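Local coordinates for Di-haem cytochrome c peroxidase family protein (Burkholderia thailandensis E264, PDB 6NX0) that carries two covalently bound c-type hemes, reaches an unusually stable bis-Fe(IV) state and probably acts as a peroxidase that passes electrons between its hemes, at residues A[212-217]-A[221-226]; A[389-394]-A[442-447]; A[397-400]-A[405-408]. All coordinates share one frame; numbering follows the deposited sequence.

In the fold
The three contacts sit around the two hemes of one chain; FE of HEC (chain B) lies 20.7 Å from FE of HEC (chain C). Contact 1 lies beside the chain B heme, the water-ligated one, on the opposite side of the chain's centre from the others; its centre is about 45 Å from those of contacts 2 and 3. These two are neighbours, with centres about 11 Å apart. Both use helix 390-399, which supplies Y397 to the iron of the chain C heme, and contact 3 is nested inside the loop closed by contact 2. A probable hydrogen bond joins them, N398 ND2 to M442 O at 2.9 Å.

Contact 1. Residues A[212-217]-A[221-226]; sequences MNNASA and MRKIGR. With HEC (heme c), chain B; NO3 (nitrate ion), chain H.
K223 and N214 meet across an N-capped helix: S216 caps helix 217-225, its OG accepting from A219 N, and the second turn of that helix reaches back to the loop leading into it, beside the N-terminal heme. Among the polar links, K223 NZ donates to N214 OD1 at 2.7 Å and arrives almost head-on to the amide C=O, at an angle of 164°. The lysine chain runs out with a single bend at chi3 (62°), which swings the ammonium group across the asparagine. Lysine suits this place because NZ has more to do: it also forms a salt bridge with E116 and donates to A113 O. Asparagine suits its own, offering an acceptor to the lysine while ND2 donates to L114 O and L206 O; bonds at both ends leave the amide little freedom to rotate.

The backbone supplies the first helical turn, M221 N to A217 O at 2.9 Å. The methionine side chain leads off to P245 on helix 245-260.

An anion fills the angle between loop and helix. This nitrate, probably from the crystallisation liquor, takes a nearly straight bond (167°) from A215 N to its O2 at 3.0 Å, while K223 CE lies 3.5 Å from its O3.

On the heme side, M212 is a flexible, unbranched chain that can follow the porphyrin rim: its CG is 3.8 Å from the heme methyl CMC, and its SD lies 3.9 Å from CAB of the same heme.

Contact 2. Residues A[389-394]-A[442-447]; sequences TLRDAV and MTDADV
V394 and V447 meet where the starts of helices 390-399 and 444-455 pack together in the C-terminal cytochrome c region, each helix opened by an N-capping threonine. The tight part is apolar. V394 CG1 touches V447 CG1 at 3.9 Å, and the two side chains run antiparallel alongside each other. Valine fits because its branches fill the narrow gap between backbones without a long chain, and V394 is also near the heme that Y397 ligates.

The same V447 methyl does double duty. CG1 lies 3.6 Å from R391 CZ, over the centre of one guanidinium face, so the flat cation rests on the valine while its N-H groups bond outward at the rim. R391 reaches this place through an extended chain, with CG anti to the backbone N (chi1 -167°).

Toward solvent the contact becomes looser and polar. R391 NH1 makes a salt bridge to OD1 of the exposed D444 at 3.2 Å, nearly straight from the nitrogen's side (169°) and in the guanidinium plane; the acceptor, however, is met from above its carboxylate plane, and the two flat groups are turned 53° apart. A water closes the outer edge, accepting from R391 NH2 at 3.0 Å and donating to D444 OD1 at 2.9 Å. NH1 adds only a weak bond to D444 O. The strongest polar partner of R391 is D448, a turn further along helix 444-455, whose carboxylate pairs with NE.

T389 OG1 caps its helix by accepting from D392 N. The second helix begins with a reciprocal capping box: D446 N donates to T443 OG1 at 3.0 Å, and T443 N donates to D446 OD2 at 3.0 Å.

Contact 3. Residues A[397-400]-A[405-408]; sequences YNTR and ARWY. With HEC (heme c), chain C.
T399 OG1 receives the indole N-H of W407, with NE1 2.8 Å away, an N-H...O angle of 160° and the oxygen lying in the ring plane. The threonine hydroxyl sits between its own backbone N and carbonyl carbon (chi1 60°), a rotation that turns OG1 out to the tryptophan edge. Threonine thus supplies a small acceptor close to the backbone, and the buried indole nitrogen gains a partner. R406 NH1 also comes to 3.3 Å from T399 OG1, but at too poor an angle to bond. The arginine's extended chain instead runs beside the indole: W407 CZ2 lies over one face of its guanidinium, toward the rim, which leaves a charged end at the surface and a flat aromatic beneath.

Beyond the bond, W407 packs its pyrrole edge on the backbone of T399 and R400, with CD1 3.6 Å from T399 O. Its side chain also touches A395, one turn back on helix 390-399.

R400 and Y408 make the second half of the contact. The phenol oxygen approaches the aliphatic part of the arginine, OH lying 3.0 Å from R400 CG and 3.1 Å from R400 CD, which is close packing. Their polar ends bond to backbone carbonyls, two of them in neighbouring residues: Y408 OH to A328 O, R400 NH1 to I327 O, and R400 NH2 to N426 O. A bend at chi3 (83°) turns the guanidinium toward those carbonyls.

From the same helix end Y397 reaches the chain C heme, its OH 2.0 Å from FE and its CE2 3.1 Å from heme NB, the ring leaning over the porphyrin with one face above C4B. With H305 as the other axial ligand, this is a His-Tyr ligated c-type heme, as in MauG, a member of the same family.

Contact 1. Residues A[212-217]-A[221-226]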
loop_
_atom_site.group_PDB
_atom_site.type_symbol
_atom_site.label_atom_id
_atom_site.label_comp_id
_atom_site.label_asym_id
_atom_site.label_seq_id
_atom_site.Cartn_x
_atom_site.Cartn_y
_atom_site.Cartn_z
ATOM N N MET A 212 -8.889 -13.483 -7.490
ATOM C CA MET A 212 -9.890 -14.447 -7.044
ATOM C C MET A 212 -10.734 -15.012 -8.180
ATOM O O MET A 212 -11.337 -16.067 -7.996
ATOM C CB MET A 212 -10.787 -13.814 -5.987
ATOM C CG MET A 212 -9.978 -13.223 -4.828
ATOM S SD MET A 212 -10.897 -12.405 -3.529
ATOM C CE MET A 212 -11.484 -13.809 -2.570
ATOM N N ASN A 213 -10.803 -14.335 -9.333
ATOM C CA ASN A 213 -11.316 -14.924 -10.580
ATOM C C ASN A 213 -12.794 -15.320 -10.528
ATOM O O ASN A 213 -13.227 -16.269 -11.193
ATOM C CB ASN A 213 -10.470 -16.136 -10.958
ATOM C CG ASN A 213 -10.799 -16.679 -12.312
ATOM O OD1 ASN A 213 -11.026 -15.942 -13.265
ATOM N ND2 ASN A 213 -10.809 -18.005 -12.404
ATOM N N ASN A 214 -13.620 -14.591 -9.798
ATOM C CA ASN A 214 -15.054 -14.754 -10.025
ATOM C C ASN A 214 -15.416 -14.181 -11.389
ATOM O O ASN A 214 -14.868 -13.169 -11.832
ATOM C CB ASN A 214 -15.858 -14.090 -8.915
ATOM C CG ASN A 214 -15.605 -14.728 -7.566
ATOM O OD1 ASN A 214 -16.002 -15.864 -7.322
ATOM N ND2 ASN A 214 -14.898 -14.031 -6.709
ATOM N N ALA A 215 -16.351 -14.843 -12.078
ATOM C CA ALA A 215 -16.585 -14.523 -13.479
ATOM C C ALA A 215 -17.278 -13.177 -13.654
ATOM O O ALA A 215 -17.031 -12.461 -14.633
ATOM C CB ALA A 215 -17.418 -15.643 -14.115
ATOM N N SER A 216 -18.148 -12.818 -12.720
ATOM C CA SER A 216 -18.969 -11.632 -12.806
ATOM C C SER A 216 -19.653 -11.456 -11.467
ATOM O O SER A 216 -19.727 -12.393 -10.668
ATOM C CB SER A 216 -20.036 -11.758 -13.889
ATOM O OG SER A 216 -20.990 -12.731 -13.486
ATOM N N ALA A 217 -20.172 -10.253 -11.244
ATOM C CA ALA A 217 -20.987 -10.028 -10.052
ATOM C C ALA A 217 -22.210 -10.934 -10.037
ATOM O O ALA A 217 -22.625 -11.403 -8.969
ATOM C CB ALA A 217 -21.412 -8.566 -9.968
ATOM N N MET A 221 -22.883 -13.449 -6.999
ATOM C CA MET A 221 -24.130 -13.316 -6.247
ATOM C C MET A 221 -24.824 -14.654 -6.108
ATOM O O MET A 221 -25.271 -15.027 -5.017
ATOM C CB MET A 221 -25.043 -12.316 -6.958
ATOM C CG MET A 221 -26.443 -12.191 -6.401
ATOM S SD MET A 221 -27.494 -11.259 -7.519
ATOM C CE MET A 221 -27.836 -12.493 -8.776
ATOM N N ARG A 222 -24.934 -15.393 -7.216
ATOM C CA ARG A 222 -25.614 -16.675 -7.191
ATOM C C ARG A 222 -24.877 -17.658 -6.310
ATOM O O ARG A 222 -25.493 -18.408 -5.551
ATOM C CB ARG A 222 -25.736 -17.237 -8.601
ATOM C CG ARG A 222 -26.803 -16.552 -9.442
ATOM C CD ARG A 222 -26.726 -16.983 -10.910
ATOM N NE ARG A 222 -27.945 -16.573 -11.610
ATOM C CZ ARG A 222 -28.194 -15.334 -12.020
ATOM N NH1 ARG A 222 -27.316 -14.357 -11.806
ATOM N NH2 ARG A 222 -29.332 -15.070 -12.653
ATOM N N LYS A 223 -23.547 -17.648 -6.379
ATOM C CA LYS A 223 -22.761 -18.528 -5.534
ATOM C C LYS A 223 -22.970 -18.207 -4.054
ATOM O O LYS A 223 -23.270 -19.096 -3.243
ATOM C CB LYS A 223 -21.290 -18.404 -5.928
ATOM C CG LYS A 223 -20.374 -19.243 -5.047
ATOM C CD LYS A 223 -18.965 -19.318 -5.612
ATOM C CE LYS A 223 -18.264 -17.974 -5.703
ATOM N NZ LYS A 223 -16.819 -18.157 -6.066
ATOM N N ILE A 224 -22.811 -16.932 -3.676
ATOM C CA ILE A 224 -22.930 -16.549 -2.272
ATOM C C ILE A 224 -24.348 -16.801 -1.779
ATOM O O ILE A 224 -24.570 -17.190 -0.617
ATOM C CB ILE A 224 -22.543 -15.075 -2.095
ATOM C CG1 ILE A 224 -21.049 -14.858 -2.338
ATOM C CG2 ILE A 224 -22.974 -14.582 -0.712
ATOM C CD1 ILE A 224 -20.621 -13.404 -2.198
ATOM N N GLY A 225 -25.337 -16.578 -2.654
ATOM C CA GLY A 225 -26.731 -16.681 -2.238
ATOM C C GLY A 225 -27.129 -18.060 -1.769
ATOM O O GLY A 225 -28.131 -18.188 -1.057
ATOM N N ARG A 226 -26.362 -19.091 -2.131
ATOM C CA ARG A 226 -26.634 -20.471 -1.755
ATOM C C ARG A 226 -25.933 -20.868 -0.468
ATOM O O ARG A 226 -26.010 -22.040 -0.078
ATOM C CB ARG A 226 -26.204 -21.431 -2.874
ATOM C CG ARG A 226 -26.945 -21.266 -4.195
ATOM C CD ARG A 226 -26.338 -22.159 -5.299
ATOM N NE ARG A 226 -26.879 -21.833 -6.626
ATOM C CZ ARG A 226 -26.177 -21.362 -7.663
ATOM N NH1 ARG A 226 -26.801 -21.099 -8.812
ATOM N NH2 ARG A 226 -24.859 -21.156 -7.583
HETATM FE FE HEC B . -6.020 -7.291 -1.659
HETATM C CHA HEC B . -4.558 -4.221 -2.322
HETATM C CHB HEC B . -8.311 -5.756 0.323
HETATM C CHC HEC B . -8.022 -10.085 -1.771
HETATM C CHD HEC B . -3.810 -8.843 -3.798
HETATM N NA HEC B . -6.304 -5.378 -1.041
HETATM C C1A HEC B . -5.616 -4.253 -1.451
HETATM C C2A HEC B . -6.154 -3.113 -0.763
HETATM C C3A HEC B . -7.121 -3.561 0.051
HETATM C C4A HEC B . -7.299 -4.971 -0.179
HETATM C CMA HEC B . -8.052 -2.718 0.916
HETATM C CAA HEC B . -5.682 -1.659 -0.954
HETATM C CBA HEC B . -4.664 -1.292 0.110
HETATM C CGA HEC B . -4.038 0.061 -0.103
HETATM O O1A HEC B . -3.315 0.490 0.844
HETATM O O2A HEC B . -4.139 0.621 -1.237
HETATM N NB HEC B . -7.826 -7.830 -0.907
HETATM C C1B HEC B . -8.628 -7.016 -0.118
HETATM C C2B HEC B . -9.821 -7.751 0.206
HETATM C C3B HEC B . -9.800 -8.914 -0.454
HETATM C C4B HEC B . -8.528 -8.994 -1.130
HETATM C CMB HEC B . -10.940 -7.208 1.100
HETATM C CAB HEC B . -10.828 -10.063 -0.425
HETATM C CBB HEC B . -12.141 -9.599 -1.102
HETATM N NC HEC B . -5.920 -9.105 -2.580
HETATM C C1C HEC B . -6.841 -10.135 -2.445
HETATM C C2C HEC B . -6.224 -11.324 -2.990
HETATM C C3C HEC B . -5.041 -11.016 -3.528
HETATM C C4C HEC B . -4.843 -9.598 -3.306
HETATM C CMC HEC B . -6.815 -12.736 -2.846
HETATM C CAC HEC B . -3.911 -11.991 -3.904
HETATM C CBC HEC B . -4.265 -12.820 -5.145
HETATM N ND HEC B . -4.456 -6.657 -2.785
HETATM C C1D HEC B . -3.656 -7.496 -3.587
HETATM C C2D HEC B . -2.715 -6.669 -4.298
HETATM C C3D HEC B . -2.985 -5.262 -3.902
HETATM C C4D HEC B . -4.068 -5.320 -2.959
HETATM C CMD HEC B . -1.733 -7.149 -5.350
HETATM C CAD HEC B . -2.277 -3.998 -4.423
HETATM C CBD HEC B . -2.768 -3.780 -5.836
HETATM C CGD HEC B . -2.481 -2.386 -6.364
HETATM O O1D HEC B . -1.869 -1.582 -5.628
HETATM O O2D HEC B . -2.818 -2.167 -7.562
HETATM N N NO3 H . -18.250 -17.219 -9.718
HETATM O O1 NO3 H . -18.351 -16.125 -9.136
HETATM O O2 NO3 H . -17.676 -17.305 -10.875
HETATM O O3 NO3 H . -18.775 -18.217 -9.143
HETATM O O HOH W 1 -7.039 -6.665 -3.492
#

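Contact 2. Residues A[389-394]-A[442-447]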
loop_
_atom_site.group_PDB
_atom_site.type_symbol
_atom_site.label_atom_id
_atom_site.label_comp_id
_atom_site.label_asym_id
_atom_site.label_seq_id
_atom_site.Cartn_x
_atom_site.Cartn_y
_atom_site.Cartn_z
ATOM N N THR A 389 14.906 -8.108 -0.020
ATOM C CA THR A 389 15.361 -7.754 1.315
ATOM C C THR A 389 15.094 -6.287 1.578
ATOM O O THR A 389 15.194 -5.458 0.672
ATOM C CB THR A 389 16.855 -7.992 1.539
ATOM O OG1 THR A 389 17.601 -7.054 0.768
ATOM C CG2 THR A 389 17.263 -9.425 1.155
ATOM N N LEU A 390 14.762 -5.986 2.828
ATOM C CA LEU A 390 14.517 -4.612 3.229
ATOM C C LEU A 390 15.756 -3.756 3.019
ATOM O O LEU A 390 15.658 -2.601 2.593
ATOM C CB LEU A 390 14.075 -4.570 4.686
ATOM C CG LEU A 390 13.876 -3.168 5.277
ATOM C CD1 LEU A 390 12.827 -2.374 4.448
ATOM C CD2 LEU A 390 13.489 -3.235 6.726
ATOM N N ARG A 391 16.946 -4.307 3.292
ATOM C CA ARG A 391 18.146 -3.494 3.133
ATOM C C ARG A 391 18.332 -3.045 1.689
ATOM O O ARG A 391 18.766 -1.912 1.448
ATOM C CB ARG A 391 19.388 -4.230 3.630
ATOM C CG ARG A 391 20.583 -3.246 3.759
ATOM C CD ARG A 391 21.901 -3.904 4.052
ATOM N NE ARG A 391 22.917 -2.875 4.315
ATOM C CZ ARG A 391 23.568 -2.206 3.365
ATOM N NH1 ARG A 391 24.468 -1.283 3.712
ATOM N NH2 ARG A 391 23.339 -2.447 2.078
ATOM N N ASP A 392 17.990 -3.897 0.713
ATOM C CA ASP A 392 18.123 -3.505 -0.686
ATOM C C ASP A 392 17.165 -2.373 -1.024
ATOM O O ASP A 392 17.526 -1.454 -1.766
ATOM C CB ASP A 392 17.874 -4.701 -1.619
ATOM C CG ASP A 392 19.096 -5.584 -1.801
ATOM O OD1 ASP A 392 20.179 -5.268 -1.256
ATOM O OD2 ASP A 392 18.959 -6.609 -2.493
ATOM N N ALA A 393 15.949 -2.415 -0.474
ATOM C CA ALA A 393 14.980 -1.341 -0.699
ATOM C C ALA A 393 15.504 -0.011 -0.193
ATOM O O ALA A 393 15.299 1.022 -0.839
ATOM C CB ALA A 393 13.652 -1.668 -0.031
ATOM N N VAL A 394 16.171 -0.017 0.968
ATOM C CA VAL A 394 16.730 1.214 1.520
ATOM C C VAL A 394 17.966 1.646 0.732
ATOM O O VAL A 394 18.133 2.829 0.391
ATOM C CB VAL A 394 17.052 1.003 3.011
ATOM C CG1 VAL A 394 17.775 2.221 3.602
ATOM C CG2 VAL A 394 15.794 0.685 3.805
ATOM N N MET A 442 24.755 8.917 1.782
ATOM C CA MET A 442 24.892 8.118 2.994
ATOM C C MET A 442 25.976 7.059 2.847
ATOM O O MET A 442 26.334 6.643 1.743
ATOM C CB MET A 442 23.564 7.452 3.333
ATOM C CG MET A 442 22.549 8.415 3.842
ATOM S SD MET A 442 21.005 7.649 4.281
ATOM C CE MET A 442 20.353 7.250 2.684
ATOM N N THR A 443 26.494 6.590 3.995
ATOM C CA THR A 443 27.406 5.460 4.023
ATOM C C THR A 443 26.627 4.156 4.159
ATOM O O THR A 443 25.433 4.149 4.470
ATOM C CB THR A 443 28.351 5.571 5.201
ATOM O OG1 THR A 443 27.564 5.511 6.386
ATOM C CG2 THR A 443 29.108 6.901 5.173
ATOM N N ASP A 444 27.329 3.035 4.004
ATOM C CA ASP A 444 26.660 1.758 4.233
ATOM C C ASP A 444 26.245 1.609 5.693
ATOM O O ASP A 444 25.197 1.021 5.992
ATOM C CB ASP A 444 27.558 0.605 3.775
ATOM C CG ASP A 444 27.478 0.381 2.276
ATOM O OD1 ASP A 444 26.349 0.432 1.723
ATOM O OD2 ASP A 444 28.533 0.174 1.650
ATOM N N ALA A 445 27.007 2.185 6.629
ATOM C CA ALA A 445 26.577 2.162 8.024
ATOM C C ALA A 445 25.285 2.953 8.222
ATOM O O ALA A 445 24.420 2.570 9.021
ATOM C CB ALA A 445 27.691 2.720 8.922
ATOM N N ASP A 446 25.151 4.087 7.522
ATOM C CA ASP A 446 23.903 4.838 7.554
ATOM C C ASP A 446 22.736 3.970 7.091
ATOM O O ASP A 446 21.662 3.986 7.695
ATOM C CB ASP A 446 23.976 6.063 6.639
ATOM C CG ASP A 446 24.920 7.153 7.143
ATOM O OD1 ASP A 446 25.231 7.187 8.352
ATOM O OD2 ASP A 446 25.326 7.998 6.313
ATOM N N VAL A 447 22.936 3.229 6.006
ATOM C CA VAL A 447 21.876 2.357 5.496
ATOM C C VAL A 447 21.520 1.311 6.539
ATOM O O VAL A 447 20.335 1.042 6.791
ATOM C CB VAL A 447 22.323 1.726 4.170
ATOM C CG1 VAL A 447 21.352 0.628 3.730
ATOM C CG2 VAL A 447 22.429 2.788 3.096
HETATM O O HOH W 2 25.140 -1.452 -0.050
#

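Contact 3. Residues A[397-400]-A[405-408]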
loop_
_atom_site.group_PDB
_atom_site.type_symbol
_atom_site.label_atom_id
_atom_site.label_comp_id
_atom_site.label_asym_id
_atom_site.label_seq_id
_atom_site.Cartn_x
_atom_site.Cartn_y
_atom_site.Cartn_z
ATOM N N TYR A 397 17.744 3.860 -2.538
ATOM C CA TYR A 397 17.684 5.318 -2.471
ATOM C C TYR A 397 19.064 5.935 -2.490
ATOM O O TYR A 397 19.254 7.013 -3.064
ATOM C CB TYR A 397 16.956 5.771 -1.221
ATOM C CG TYR A 397 15.482 5.505 -1.264
ATOM C CD1 TYR A 397 14.621 6.401 -1.886
ATOM C CD2 TYR A 397 14.944 4.371 -0.673
ATOM C CE1 TYR A 397 13.263 6.167 -1.915
ATOM C CE2 TYR A 397 13.585 4.133 -0.692
ATOM C CZ TYR A 397 12.756 5.030 -1.323
ATOM O OH TYR A 397 11.417 4.827 -1.354
ATOM N N ASN A 398 20.034 5.268 -1.877
ATOM C CA ASN A 398 21.341 5.886 -1.726
ATOM C C ASN A 398 22.136 5.922 -3.030
ATOM O O ASN A 398 22.893 6.876 -3.259
ATOM C CB ASN A 398 22.133 5.149 -0.650
ATOM C CG ASN A 398 23.304 5.944 -0.145
ATOM O OD1 ASN A 398 23.240 7.172 -0.033
ATOM N ND2 ASN A 398 24.398 5.240 0.179
ATOM N N THR A 399 22.034 4.895 -3.888
ATOM C CA THR A 399 22.884 4.857 -5.072
ATOM C C THR A 399 22.119 4.673 -6.387
ATOM O O THR A 399 22.745 4.423 -7.417
ATOM C CB THR A 399 23.988 3.791 -4.940
ATOM O OG1 THR A 399 23.454 2.472 -4.763
ATOM C CG2 THR A 399 24.916 4.127 -3.772
ATOM N N ARG A 400 20.784 4.802 -6.392
ATOM C CA ARG A 400 20.045 4.840 -7.653
ATOM C C ARG A 400 20.662 5.838 -8.626
ATOM O O ARG A 400 20.866 5.535 -9.808
ATOM C CB ARG A 400 18.575 5.220 -7.392
ATOM C CG ARG A 400 17.694 5.164 -8.658
ATOM C CD ARG A 400 16.407 6.001 -8.557
ATOM N NE ARG A 400 16.663 7.390 -8.867
ATOM C CZ ARG A 400 15.758 8.351 -8.820
ATOM N NH1 ARG A 400 14.503 8.103 -8.484
ATOM N NH2 ARG A 400 16.117 9.581 -9.121
ATOM N N ALA A 405 23.745 1.590 -12.972
ATOM C CA ALA A 405 23.956 0.263 -13.549
ATOM C C ALA A 405 23.769 -0.846 -12.523
ATOM O O ALA A 405 23.361 -1.953 -12.892
ATOM C CB ALA A 405 25.353 0.163 -14.171
ATOM N N ARG A 406 24.058 -0.574 -11.242
ATOM C CA ARG A 406 23.893 -1.569 -10.187
ATOM C C ARG A 406 22.429 -1.964 -10.028
ATOM O O ARG A 406 22.124 -3.121 -9.720
ATOM C CB ARG A 406 24.438 -1.019 -8.863
ATOM C CG ARG A 406 24.116 -1.810 -7.579
ATOM C CD ARG A 406 24.664 -1.083 -6.339
ATOM N NE ARG A 406 24.216 -1.651 -5.061
ATOM C CZ ARG A 406 24.546 -1.165 -3.857
ATOM N NH1 ARG A 406 25.328 -0.094 -3.748
ATOM N NH2 ARG A 406 24.093 -1.749 -2.750
ATOM N N TRP A 407 21.525 -1.017 -10.242
ATOM C CA TRP A 407 20.113 -1.217 -9.950
ATOM C C TRP A 407 19.308 -1.570 -11.180
ATOM O O TRP A 407 18.346 -2.342 -11.072
ATOM C CB TRP A 407 19.534 0.049 -9.296
ATOM C CG TRP A 407 20.223 0.316 -8.001
ATOM C CD1 TRP A 407 21.208 1.230 -7.767
ATOM C CD2 TRP A 407 20.044 -0.396 -6.776
ATOM N NE1 TRP A 407 21.641 1.138 -6.474
ATOM C CE2 TRP A 407 20.940 0.151 -5.838
ATOM C CE3 TRP A 407 19.202 -1.437 -6.372
ATOM C CZ2 TRP A 407 21.016 -0.301 -4.527
ATOM C CZ3 TRP A 407 19.270 -1.875 -5.070
ATOM C CH2 TRP A 407 20.168 -1.305 -4.153
ATOM N N TYR A 408 19.675 -1.037 -12.343
ATOM C CA TYR A 408 18.860 -1.170 -13.542
ATOM C C TYR A 408 19.459 -2.176 -14.514
ATOM O O TYR A 408 19.438 -1.979 -15.733
ATOM C CB TYR A 408 18.660 0.193 -14.190
ATOM C CG TYR A 408 17.934 1.167 -13.274
ATOM C CD1 TYR A 408 16.665 0.867 -12.753
ATOM C CD2 TYR A 408 18.511 2.378 -12.918
ATOM C CE1 TYR A 408 16.001 1.740 -11.899
ATOM C CE2 TYR A 408 17.860 3.256 -12.076
ATOM C CZ TYR A 408 16.595 2.944 -11.575
ATOM O OH TYR A 408 15.960 3.812 -10.749
HETATM FE FE HEC C . 10.283 5.388 0.153
HETATM C CHA HEC C . 8.537 2.709 -1.081
HETATM C CHB HEC C . 11.836 3.340 2.430
HETATM C CHC HEC C . 12.493 7.890 0.941
HETATM C CHD HEC C . 8.521 7.544 -1.821
HETATM N NA HEC C . 10.158 3.419 0.625
HETATM C C1A HEC C . 9.327 2.502 0.009
HETATM C C2A HEC C . 9.633 1.212 0.571
HETATM C C3A HEC C . 10.463 1.404 1.603
HETATM C C4A HEC C . 10.819 2.800 1.657
HETATM C CMA HEC C . 11.139 0.336 2.459
HETATM C CAA HEC C . 8.911 -0.105 0.207
HETATM C CBA HEC C . 7.679 -0.314 1.072
HETATM C CGA HEC C . 6.833 -1.512 0.712
HETATM O O1A HEC C . 5.719 -1.594 1.314
HETATM O O2A HEC C . 7.086 -2.195 -0.320
HETATM N NB HEC C . 11.826 5.603 1.436
HETATM C C1B HEC C . 12.271 4.634 2.339
HETATM C C2B HEC C . 13.383 5.189 3.088
HETATM C C3B HEC C . 13.626 6.421 2.644
HETATM C C4B HEC C . 12.619 6.715 1.633
HETATM C CMB HEC C . 14.097 4.446 4.247
HETATM C CAB HEC C . 14.777 7.386 3.024
HETATM C CBB HEC C . 16.147 6.743 2.712
HETATM N NC HEC C . 10.429 7.354 -0.280
HETATM C C1C HEC C . 11.462 8.192 0.094
HETATM C C2C HEC C . 11.224 9.471 -0.514
HETATM C C3C HEC C . 10.074 9.409 -1.198
HETATM C C4C HEC C . 9.566 8.062 -1.099
HETATM C CMC HEC C . 12.154 10.677 -0.253
HETATM C CAC HEC C . 9.288 10.585 -1.800
HETATM C CBC HEC C . 10.150 11.225 -2.909
HETATM N ND HEC C . 8.768 5.160 -1.156
HETATM C C1D HEC C . 8.199 6.211 -1.883
HETATM C C2D HEC C . 7.334 5.646 -2.876
HETATM C C3D HEC C . 7.401 4.176 -2.723
HETATM C C4D HEC C . 8.269 3.940 -1.602
HETATM C CMD HEC C . 6.497 6.386 -3.915
HETATM C CAD HEC C . 6.680 3.128 -3.583
HETATM C CBD HEC C . 7.532 2.864 -4.808
HETATM C CGD HEC C . 7.105 1.598 -5.507
HETATM O O1D HEC C . 6.299 0.830 -4.927
HETATM O O2D HEC C . 7.717 1.283 -6.569
#